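Long-range contacts in YqgE/AlgH family protein (Corynebacterium diphtheriae NCTC 13129, PDB 2GS5), which is of unknown function but belongs to the UPF0301 (AlgH) family of conserved proteins: residues 65-70 with 118-123; 72-77 with 131-136; 104-109 with 123-128. All coordinates share one frame; numbering follows the deposited sequence.

Contact 1 (65-70 with 118-123); sequences PEWVPC and LGADPE
The indole of Trp-67 is gripped by a CH-pi contact on each face, from Leu-118 and Pro-122, which join the 3-10 turn 65-70 to the start of helix 122-125 in this AlgH-family fold. Over one face, Leu-118 CD2 lies 3.9 Å from the centroid of the five-membered ring. Over the opposite face, Pro-122 CG stands 4.0 Å from the centroid of the six-membered ring, 13° off its normal. A proline fits there because its rigid ring lies roughly flat over the indole, turning C-H groups to the pi face, and it also suits the first turn of a helix, where a backbone N-H is not needed. In the plane of the ring, Cys-70 CB lies at the edge.

The polar edge is served as well: Trp-67 NE1 donates to Leu-118 O at 3.1 Å, with a bent N-H...O angle of 146° and the acceptor close to the ring plane. The first torsion sets CG of Trp-67 beside its own backbone N (chi1 -81°), which sends the indole across to the other segment. Glu-66 flanks this site, its carbonyl O 3.3 Å from Pro-122 CG. Asp-121 is the N-cap of the helix and accepts from Glu-123 N, while Met-132 and Ile-125 also touch the tryptophan. A water lies 2.8 Å from Leu-118 O and 2.9 Å from Glu-66 OE2, placed to bridge the two.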
loop_
_atom_site.group_PDB
_atom_site.type_symbol
_atom_site.label_atom_id
_atom_site.label_comp_id
_atom_site.label_asym_id
_atom_site.label_seq_id
_atom_site.Cartn_x
_atom_site.Cartn_y
_atom_site.Cartn_z
ATOM N N PRO A 65 -19.685 8.969 1.893
ATOM C CA PRO A 65 -20.446 8.079 2.771
ATOM C C PRO A 65 -20.998 6.831 2.083
ATOM O O PRO A 65 -21.175 5.808 2.732
ATOM C CB PRO A 65 -21.580 8.975 3.287
ATOM C CG PRO A 65 -21.649 10.103 2.330
ATOM C CD PRO A 65 -20.273 10.319 1.829
ATOM N N GLU A 66 -21.257 6.923 0.781
ATOM C CA GLU A 66 -21.799 5.810 0.012
ATOM C C GLU A 66 -20.906 4.572 0.045
ATOM O O GLU A 66 -21.394 3.459 -0.124
ATOM C CB GLU A 66 -22.052 6.218 -1.452
ATOM C CG GLU A 66 -20.809 6.628 -2.255
ATOM C CD GLU A 66 -20.507 8.123 -2.219
ATOM O OE1 GLU A 66 -20.822 8.799 -1.208
ATOM O OE2 GLU A 66 -19.931 8.620 -3.218
ATOM N N TRP A 67 -19.606 4.781 0.244
ATOM C CA TRP A 67 -18.637 3.681 0.243
ATOM C C TRP A 67 -18.450 3.016 1.600
ATOM O O TRP A 67 -17.846 1.951 1.684
ATOM C CB TRP A 67 -17.288 4.166 -0.312
ATOM C CG TRP A 67 -17.321 4.172 -1.805
ATOM C CD1 TRP A 67 -17.468 5.244 -2.627
ATOM C CD2 TRP A 67 -17.270 3.020 -2.649
ATOM N NE1 TRP A 67 -17.495 4.831 -3.945
ATOM C CE2 TRP A 67 -17.376 3.469 -3.983
ATOM C CE3 TRP A 67 -17.120 1.650 -2.406
ATOM C CZ2 TRP A 67 -17.345 2.592 -5.067
ATOM C CZ3 TRP A 67 -17.087 0.783 -3.480
ATOM C CH2 TRP A 67 -17.201 1.256 -4.797
ATOM N N VAL A 68 -18.975 3.621 2.657
ATOM C CA VAL A 68 -18.725 3.121 4.015
ATOM C C VAL A 68 -19.017 1.623 4.216
ATOM O O VAL A 68 -18.212 0.933 4.828
ATOM C CB VAL A 68 -19.448 3.980 5.082
ATOM C CG1 VAL A 68 -19.333 3.342 6.460
ATOM C CG2 VAL A 68 -18.842 5.371 5.102
ATOM N N PRO A 69 -20.152 1.109 3.701
ATOM C CA PRO A 69 -20.425 -0.336 3.835
ATOM C C PRO A 69 -19.359 -1.298 3.289
ATOM O O PRO A 69 -19.292 -2.438 3.726
ATOM C CB PRO A 69 -21.738 -0.512 3.066
ATOM C CG PRO A 69 -22.384 0.816 3.115
ATOM C CD PRO A 69 -21.271 1.812 3.047
ATOM N N CYS A 70 -18.529 -0.836 2.358
ATOM C CA CYS A 70 -17.472 -1.661 1.767
ATOM C C CYS A 70 -16.142 -1.529 2.496
ATOM O O CYS A 70 -15.217 -2.303 2.229
ATOM C CB CYS A 70 -17.221 -1.254 0.317
ATOM S SG CYS A 70 -18.518 -1.670 -0.836
ATOM N N LEU A 118 -13.892 4.138 -7.746
ATOM C CA LEU A 118 -14.854 4.710 -6.791
ATOM C C LEU A 118 -16.069 5.345 -7.468
ATOM O O LEU A 118 -16.976 5.824 -6.794
ATOM C CB LEU A 118 -14.166 5.698 -5.844
ATOM C CG LEU A 118 -13.107 5.072 -4.933
ATOM C CD1 LEU A 118 -12.434 6.121 -4.038
ATOM C CD2 LEU A 118 -13.677 3.929 -4.099
ATOM N N GLY A 119 -16.080 5.348 -8.800
ATOM C CA GLY A 119 -17.277 5.677 -9.565
ATOM C C GLY A 119 -18.251 4.517 -9.708
ATOM O O GLY A 119 -19.372 4.702 -10.197
ATOM N N ALA A 120 -17.823 3.319 -9.306
ATOM C CA ALA A 120 -18.692 2.150 -9.314
ATOM C C ALA A 120 -19.829 2.313 -8.308
ATOM O O ALA A 120 -19.770 3.150 -7.398
ATOM C CB ALA A 120 -17.889 0.875 -9.005
ATOM N N ASP A 121 -20.864 1.504 -8.482
ATOM C CA ASP A 121 -21.929 1.384 -7.504
ATOM C C ASP A 121 -21.389 0.560 -6.341
ATOM O O ASP A 121 -21.002 -0.594 -6.541
ATOM C CB ASP A 121 -23.125 0.679 -8.156
ATOM C CG ASP A 121 -24.341 0.599 -7.251
ATOM O OD1 ASP A 121 -24.245 0.813 -6.026
ATOM O OD2 ASP A 121 -25.426 0.303 -7.793
ATOM N N PRO A 122 -21.347 1.139 -5.123
ATOM C CA PRO A 122 -20.863 0.361 -3.976
ATOM C C PRO A 122 -21.586 -0.971 -3.769
ATOM O O PRO A 122 -20.986 -1.907 -3.241
ATOM C CB PRO A 122 -21.119 1.285 -2.779
ATOM C CG PRO A 122 -21.188 2.651 -3.347
ATOM C CD PRO A 122 -21.713 2.514 -4.740
ATOM N N GLU A 123 -22.856 -1.044 -4.166
ATOM C CA GLU A 123 -23.615 -2.296 -4.077
ATOM C C GLU A 123 -23.134 -3.355 -5.077
ATOM O O GLU A 123 -23.273 -4.551 -4.807
ATOM C CB GLU A 123 -25.114 -2.024 -4.226
ATOM C CG GLU A 123 -25.673 -1.210 -3.058
ATOM C CD GLU A 123 -27.193 -1.109 -3.069
ATOM O OE1 GLU A 123 -27.871 -2.066 -2.624
ATOM O OE2 GLU A 123 -27.716 -0.064 -3.515
HETATM O O HOH W 1 -18.946 7.615 -5.807
#

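Contact 2 (72-77 with 131-136); sequences TKPQAL and GMRLFA
Thr-72 meets strand 129-141 through both its backbone and its side chain, in the loop that leads into strand 76-79, the parallel neighbour of that strand in the mixed sheet. From its CB, 3.5 Å from Met-132 O, the side chain divides. OG1 lies beside the backbone N of Thr-72 (chi1 -56°), where it accepts from Met-132 N at 3.0 Å and rests 3.2 Å from Gly-131 CA. The branch CG2 runs the other way, anti to that N, towards the guanidinium of Arg-133. Because Thr-72 N also donates to Met-132 O at 2.9 Å, one threonine serves both the N-H and the C=O of residue 132. With no side chain, Gly-131 lets OG1 come this close to its CA.

Farther along, Leu-77 CD2 packs on Leu-134 CB at 3.7 Å, an apolar contact between two buried leucines. Arg-133, bent at chi2 and chi3, brings its guanidinium beside the loop, with Lys-73 O at its edge; its NH2 is hydrogen-bonded to Ala-167 O. A water accepts from Arg-133 NE at 2.9 Å and donates to the carbonyls of Thr-72 and Pro-74, and a second one links Ala-76 O to Leu-134 N. The join is thus part direct and part hydrated: one water takes the place of a direct backbone bond between Ala-76 O and Leu-134 N, while the other satisfies two loop carbonyls and the arginine NE.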
loop_
_atom_site.group_PDB
_atom_site.type_symbol
_atom_site.label_atom_id
_atom_site.label_comp_id
_atom_site.label_asym_id
_atom_site.label_seq_id
_atom_site.Cartn_x
_atom_site.Cartn_y
_atom_site.Cartn_z
ATOM N N THR A 72 -13.282 -1.601 5.294
ATOM C CA THR A 72 -12.827 -2.321 6.469
ATOM C C THR A 72 -12.558 -1.357 7.621
ATOM O O THR A 72 -12.038 -0.260 7.416
ATOM C CB THR A 72 -11.534 -3.070 6.129
ATOM O OG1 THR A 72 -11.764 -3.919 4.995
ATOM C CG2 THR A 72 -11.021 -3.874 7.316
ATOM N N LYS A 73 -12.917 -1.745 8.838
ATOM C CA LYS A 73 -12.605 -0.921 10.000
ATOM C C LYS A 73 -11.093 -0.816 10.202
ATOM O O LYS A 73 -10.367 -1.777 9.941
ATOM C CB LYS A 73 -13.263 -1.488 11.267
ATOM C CG LYS A 73 -14.777 -1.305 11.298
ATOM C CD LYS A 73 -15.412 -1.793 12.604
ATOM C CE LYS A 73 -15.618 -3.296 12.645
ATOM N NZ LYS A 73 -16.608 -3.666 13.705
ATOM N N PRO A 74 -10.606 0.350 10.655
ATOM C CA PRO A 74 -11.364 1.566 10.924
ATOM C C PRO A 74 -11.716 2.331 9.645
ATOM O O PRO A 74 -10.878 2.477 8.738
ATOM C CB PRO A 74 -10.423 2.384 11.807
ATOM C CG PRO A 74 -9.084 1.914 11.481
ATOM C CD PRO A 74 -9.174 0.517 10.962
ATOM N N GLN A 75 -12.956 2.806 9.583
ATOM C CA GLN A 75 -13.494 3.417 8.374
ATOM C C GLN A 75 -13.097 4.887 8.310
ATOM O O GLN A 75 -13.932 5.788 8.316
ATOM C CB GLN A 75 -15.007 3.206 8.310
ATOM C CG GLN A 75 -15.378 1.732 8.329
ATOM C CD GLN A 75 -16.861 1.478 8.378
ATOM O OE1 GLN A 75 -17.593 2.110 9.149
ATOM N NE2 GLN A 75 -17.323 0.529 7.565
ATOM N N ALA A 76 -11.786 5.093 8.264
ATOM C CA ALA A 76 -11.180 6.410 8.180
ATOM C C ALA A 76 -10.316 6.435 6.934
ATOM O O ALA A 76 -9.805 5.400 6.502
ATOM C CB ALA A 76 -10.303 6.672 9.403
ATOM N N LEU A 77 -10.144 7.622 6.368
ATOM C CA LEU A 77 -9.192 7.795 5.289
ATOM C C LEU A 77 -7.793 7.565 5.850
ATOM O O LEU A 77 -7.465 8.028 6.955
ATOM C CB LEU A 77 -9.282 9.200 4.700
ATOM C CG LEU A 77 -10.561 9.538 3.924
ATOM C CD1 LEU A 77 -10.529 10.994 3.446
ATOM C CD2 LEU A 77 -10.728 8.592 2.758
ATOM N N GLY A 131 -12.469 -6.951 1.685
ATOM C CA GLY A 131 -11.999 -5.796 2.433
ATOM C C GLY A 131 -11.638 -4.669 1.498
ATOM O O GLY A 131 -11.459 -4.886 0.306
HETATM N N MSE A 132 -11.567 -3.457 2.038
HETATM C CA MSE A 132 -11.216 -2.283 1.248
HETATM C C MSE A 132 -10.770 -1.149 2.168
HETATM O O MSE A 132 -11.260 -1.014 3.283
HETATM C CB MSE A 132 -12.417 -1.841 0.412
HETATM C CG MSE A 132 -12.122 -0.767 -0.597
HETATM SE SE MSE A 132 -13.773 -0.299 -1.502
HETATM C CE MSE A 132 -14.318 1.101 -0.250
ATOM N N ARG A 133 -9.849 -0.326 1.678
ATOM C CA ARG A 133 -9.356 0.823 2.426
ATOM C C ARG A 133 -9.212 1.994 1.470
ATOM O O ARG A 133 -8.879 1.802 0.298
ATOM C CB ARG A 133 -8.007 0.483 3.066
ATOM C CG ARG A 133 -7.436 1.566 3.978
ATOM C CD ARG A 133 -6.634 0.970 5.118
ATOM N NE ARG A 133 -7.517 0.339 6.095
ATOM C CZ ARG A 133 -7.113 -0.452 7.085
ATOM N NH1 ARG A 133 -5.831 -0.738 7.232
ATOM N NH2 ARG A 133 -8.017 -0.971 7.916
ATOM N N LEU A 134 -9.481 3.191 1.978
ATOM C CA LEU A 134 -9.444 4.416 1.173
ATOM C C LEU A 134 -8.259 5.277 1.574
ATOM O O LEU A 134 -7.986 5.463 2.756
ATOM C CB LEU A 134 -10.741 5.206 1.339
ATOM C CG LEU A 134 -11.974 4.502 0.773
ATOM C CD1 LEU A 134 -13.244 5.229 1.157
ATOM C CD2 LEU A 134 -11.889 4.395 -0.741
ATOM N N PHE A 135 -7.576 5.816 0.569
ATOM C CA PHE A 135 -6.356 6.586 0.773
ATOM C C PHE A 135 -6.457 7.960 0.156
ATOM O O PHE A 135 -6.782 8.090 -1.018
ATOM C CB PHE A 135 -5.165 5.854 0.166
ATOM C CG PHE A 135 -4.985 4.480 0.720
ATOM C CD1 PHE A 135 -4.150 4.248 1.804
ATOM C CD2 PHE A 135 -5.710 3.412 0.190
ATOM C CE1 PHE A 135 -4.019 2.985 2.349
ATOM C CE2 PHE A 135 -5.567 2.143 0.720
ATOM C CZ PHE A 135 -4.730 1.927 1.799
ATOM N N ALA A 136 -6.167 8.978 0.961
ATOM C CA ALA A 136 -6.141 10.365 0.513
ATOM C C ALA A 136 -4.705 10.722 0.176
ATOM O O ALA A 136 -3.821 10.609 1.025
ATOM C CB ALA A 136 -6.681 11.288 1.616
HETATM O O HOH W 2 -10.238 1.254 6.352
HETATM O O HOH W 3 -10.533 3.481 4.626
#

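Contact 3 (104-109 with 123-128); sequences DNLTRL and EEIKPL
Leu-106, Asn-105 and Ile-125 bury the most surface where the start of strand 106-110 meets helix 122-125. The two aliphatic side chains slide past each other in opposite directions, so that Leu-106 CD2 comes to 4.0 Å from Ile-125 CD1. In the isoleucine, chi1 sets CG1 beside the backbone N and chi2 (-56°) then turns CD1 to the strand, where it also reaches Asn-105 CB at 4.1 Å. Branched aliphatic residues suit this place, since their methyl groups can fit together without any polar atom to satisfy. On the other branch of the leucine, CD1 approaches Leu-128 CB at 4.4 Å, a looser touch extending the apolar patch.

Asn-105 forms the polar border. Its side chain and that of Glu-124 cross at about a right angle, with amide and carboxylate planes 64° apart. One water ties the border together: it accepts from Asn-105 N at 2.9 Å and donates to Glu-124 OE1 at 2.7 Å. A glutamate is apt here: CG, anti to the backbone N (chi1 -175°), heads for the loop, and the chain, bent at chi2, is long enough to bring its carboxylate to the water.

Strand 113-116 supplies Val-116, which touches Leu-106 and Ile-125, while Trp-67 and Ala-120 close on the isoleucine from loops; the short helix thus packs against the end of the hairpin of strands 106-110 and 113-116.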
loop_
_atom_site.group_PDB
_atom_site.type_symbol
_atom_site.label_atom_id
_atom_site.label_comp_id
_atom_site.label_asym_id
_atom_site.label_seq_id
_atom_site.Cartn_x
_atom_site.Cartn_y
_atom_site.Cartn_z
ATOM N N ASP A 104 -14.918 -4.651 -14.764
ATOM C CA ASP A 104 -14.416 -3.386 -15.291
ATOM C C ASP A 104 -14.014 -2.408 -14.196
ATOM O O ASP A 104 -13.037 -1.684 -14.345
ATOM C CB ASP A 104 -15.449 -2.740 -16.209
ATOM C CG ASP A 104 -15.569 -3.451 -17.548
ATOM O OD1 ASP A 104 -14.687 -4.272 -17.884
ATOM O OD2 ASP A 104 -16.542 -3.175 -18.279
ATOM N N ASN A 105 -14.755 -2.396 -13.092
ATOM C CA ASN A 105 -14.459 -1.461 -11.993
ATOM C C ASN A 105 -13.399 -1.926 -10.988
ATOM O O ASN A 105 -13.172 -1.256 -9.978
ATOM C CB ASN A 105 -15.749 -1.079 -11.263
ATOM C CG ASN A 105 -16.625 -0.154 -12.086
ATOM O OD1 ASN A 105 -17.831 -0.344 -12.172
ATOM N ND2 ASN A 105 -16.013 0.853 -12.693
ATOM N N LEU A 106 -12.750 -3.060 -11.259
ATOM C CA LEU A 106 -11.603 -3.497 -10.477
ATOM C C LEU A 106 -10.375 -3.616 -11.368
ATOM O O LEU A 106 -10.473 -4.091 -12.508
ATOM C CB LEU A 106 -11.874 -4.848 -9.815
ATOM C CG LEU A 106 -13.071 -4.907 -8.868
ATOM C CD1 LEU A 106 -13.231 -6.324 -8.319
ATOM C CD2 LEU A 106 -12.941 -3.892 -7.732
ATOM N N THR A 107 -9.238 -3.151 -10.861
ATOM C CA THR A 107 -7.963 -3.255 -11.556
ATOM C C THR A 107 -7.020 -4.083 -10.702
ATOM O O THR A 107 -6.700 -3.695 -9.576
ATOM C CB THR A 107 -7.343 -1.863 -11.782
ATOM O OG1 THR A 107 -8.200 -1.097 -12.632
ATOM C CG2 THR A 107 -5.954 -1.981 -12.412
ATOM N N ARG A 108 -6.605 -5.234 -11.227
ATOM C CA ARG A 108 -5.679 -6.115 -10.536
ATOM C C ARG A 108 -4.340 -5.418 -10.334
ATOM O O ARG A 108 -3.795 -4.840 -11.266
ATOM C CB ARG A 108 -5.467 -7.400 -11.349
ATOM C CG ARG A 108 -4.430 -8.365 -10.794
ATOM C CD ARG A 108 -4.215 -9.549 -11.741
ATOM N NE ARG A 108 -2.879 -10.129 -11.611
ATOM C CZ ARG A 108 -1.756 -9.564 -12.064
ATOM N NH1 ARG A 108 -0.590 -10.181 -11.892
ATOM N NH2 ARG A 108 -1.778 -8.385 -12.682
ATOM N N LEU A 109 -3.834 -5.475 -9.113
ATOM C CA LEU A 109 -2.477 -5.068 -8.814
ATOM C C LEU A 109 -1.626 -6.334 -8.854
ATOM O O LEU A 109 -0.880 -6.552 -9.809
ATOM C CB LEU A 109 -2.422 -4.358 -7.464
ATOM C CG LEU A 109 -3.225 -3.050 -7.414
ATOM C CD1 LEU A 109 -3.158 -2.474 -6.020
ATOM C CD2 LEU A 109 -2.715 -2.027 -8.433
ATOM N N GLU A 123 -22.856 -1.044 -4.166
ATOM C CA GLU A 123 -23.615 -2.296 -4.077
ATOM C C GLU A 123 -23.134 -3.355 -5.077
ATOM O O GLU A 123 -23.273 -4.551 -4.807
ATOM C CB GLU A 123 -25.114 -2.024 -4.226
ATOM C CG GLU A 123 -25.673 -1.210 -3.058
ATOM C CD GLU A 123 -27.193 -1.109 -3.069
ATOM O OE1 GLU A 123 -27.871 -2.066 -2.624
ATOM O OE2 GLU A 123 -27.716 -0.064 -3.515
ATOM N N GLU A 124 -22.578 -2.927 -6.211
ATOM C CA GLU A 124 -21.912 -3.840 -7.162
ATOM C C GLU A 124 -20.663 -4.425 -6.528
ATOM O O GLU A 124 -20.404 -5.630 -6.604
ATOM C CB GLU A 124 -21.479 -3.101 -8.450
ATOM C CG GLU A 124 -20.874 -4.028 -9.541
ATOM C CD GLU A 124 -19.743 -3.414 -10.390
ATOM O OE1 GLU A 124 -19.067 -4.199 -11.094
ATOM O OE2 GLU A 124 -19.508 -2.182 -10.382
ATOM N N ILE A 125 -19.875 -3.548 -5.921
ATOM C CA ILE A 125 -18.541 -3.892 -5.472
ATOM C C ILE A 125 -18.558 -4.689 -4.165
ATOM O O ILE A 125 -17.730 -5.577 -3.981
ATOM C CB ILE A 125 -17.681 -2.615 -5.342
ATOM C CG1 ILE A 125 -17.468 -1.985 -6.727
ATOM C CG2 ILE A 125 -16.334 -2.923 -4.686
ATOM C CD1 ILE A 125 -16.852 -2.928 -7.777
ATOM N N LYS A 126 -19.519 -4.396 -3.284
ATOM C CA LYS A 126 -19.583 -5.025 -1.953
ATOM C C LYS A 126 -19.376 -6.554 -1.964
ATOM O O LYS A 126 -18.498 -7.042 -1.263
ATOM C CB LYS A 126 -20.875 -4.632 -1.215
ATOM C CG LYS A 126 -21.083 -5.309 0.152
ATOM C CD LYS A 126 -20.392 -4.590 1.281
ATOM C CE LYS A 126 -20.736 -5.195 2.637
ATOM N NZ LYS A 126 -20.313 -6.627 2.807
ATOM N N PRO A 127 -20.167 -7.307 -2.763
ATOM C CA PRO A 127 -19.980 -8.772 -2.795
ATOM C C PRO A 127 -18.659 -9.248 -3.395
ATOM O O PRO A 127 -18.275 -10.407 -3.207
ATOM C CB PRO A 127 -21.147 -9.260 -3.667
ATOM C CG PRO A 127 -21.583 -8.109 -4.445
ATOM C CD PRO A 127 -21.297 -6.889 -3.615
ATOM N N LEU A 128 -17.971 -8.358 -4.108
ATOM C CA LEU A 128 -16.770 -8.717 -4.862
ATOM C C LEU A 128 -15.476 -8.471 -4.102
ATOM O O LEU A 128 -14.405 -8.847 -4.591
ATOM C CB LEU A 128 -16.714 -7.947 -6.179
ATOM C CG LEU A 128 -17.965 -8.018 -7.050
ATOM C CD1 LEU A 128 -17.776 -7.235 -8.363
ATOM C CD2 LEU A 128 -18.375 -9.460 -7.357
HETATM O O HOH W 4 -17.414 -3.567 -13.149
#

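Contacts 2 and 3 each lie on the same side of the chain's centre as contact 1, all within the AlgH-like range. Contacts 1 and 3 are closest, about 10 Å between centres; they share Glu-123 and helix 122-125, and meet where Ala-120 packs on Asn-105 and Ile-125. Contact 2 is about 12 Å from contact 1 and 15 Å from contact 3. The segments run 65-70, 72-77, 104-109, 118-123, 123-128, 131-136, so contact 1 crosses both others while contact 3 nests inside the loop closed by contact 2. Met-132 touches Trp-67 and Cys-70. Contact 1 touches both others; contacts 2 and 3 adjoin in sequence only, so loop and helix bridge parts of the sheet.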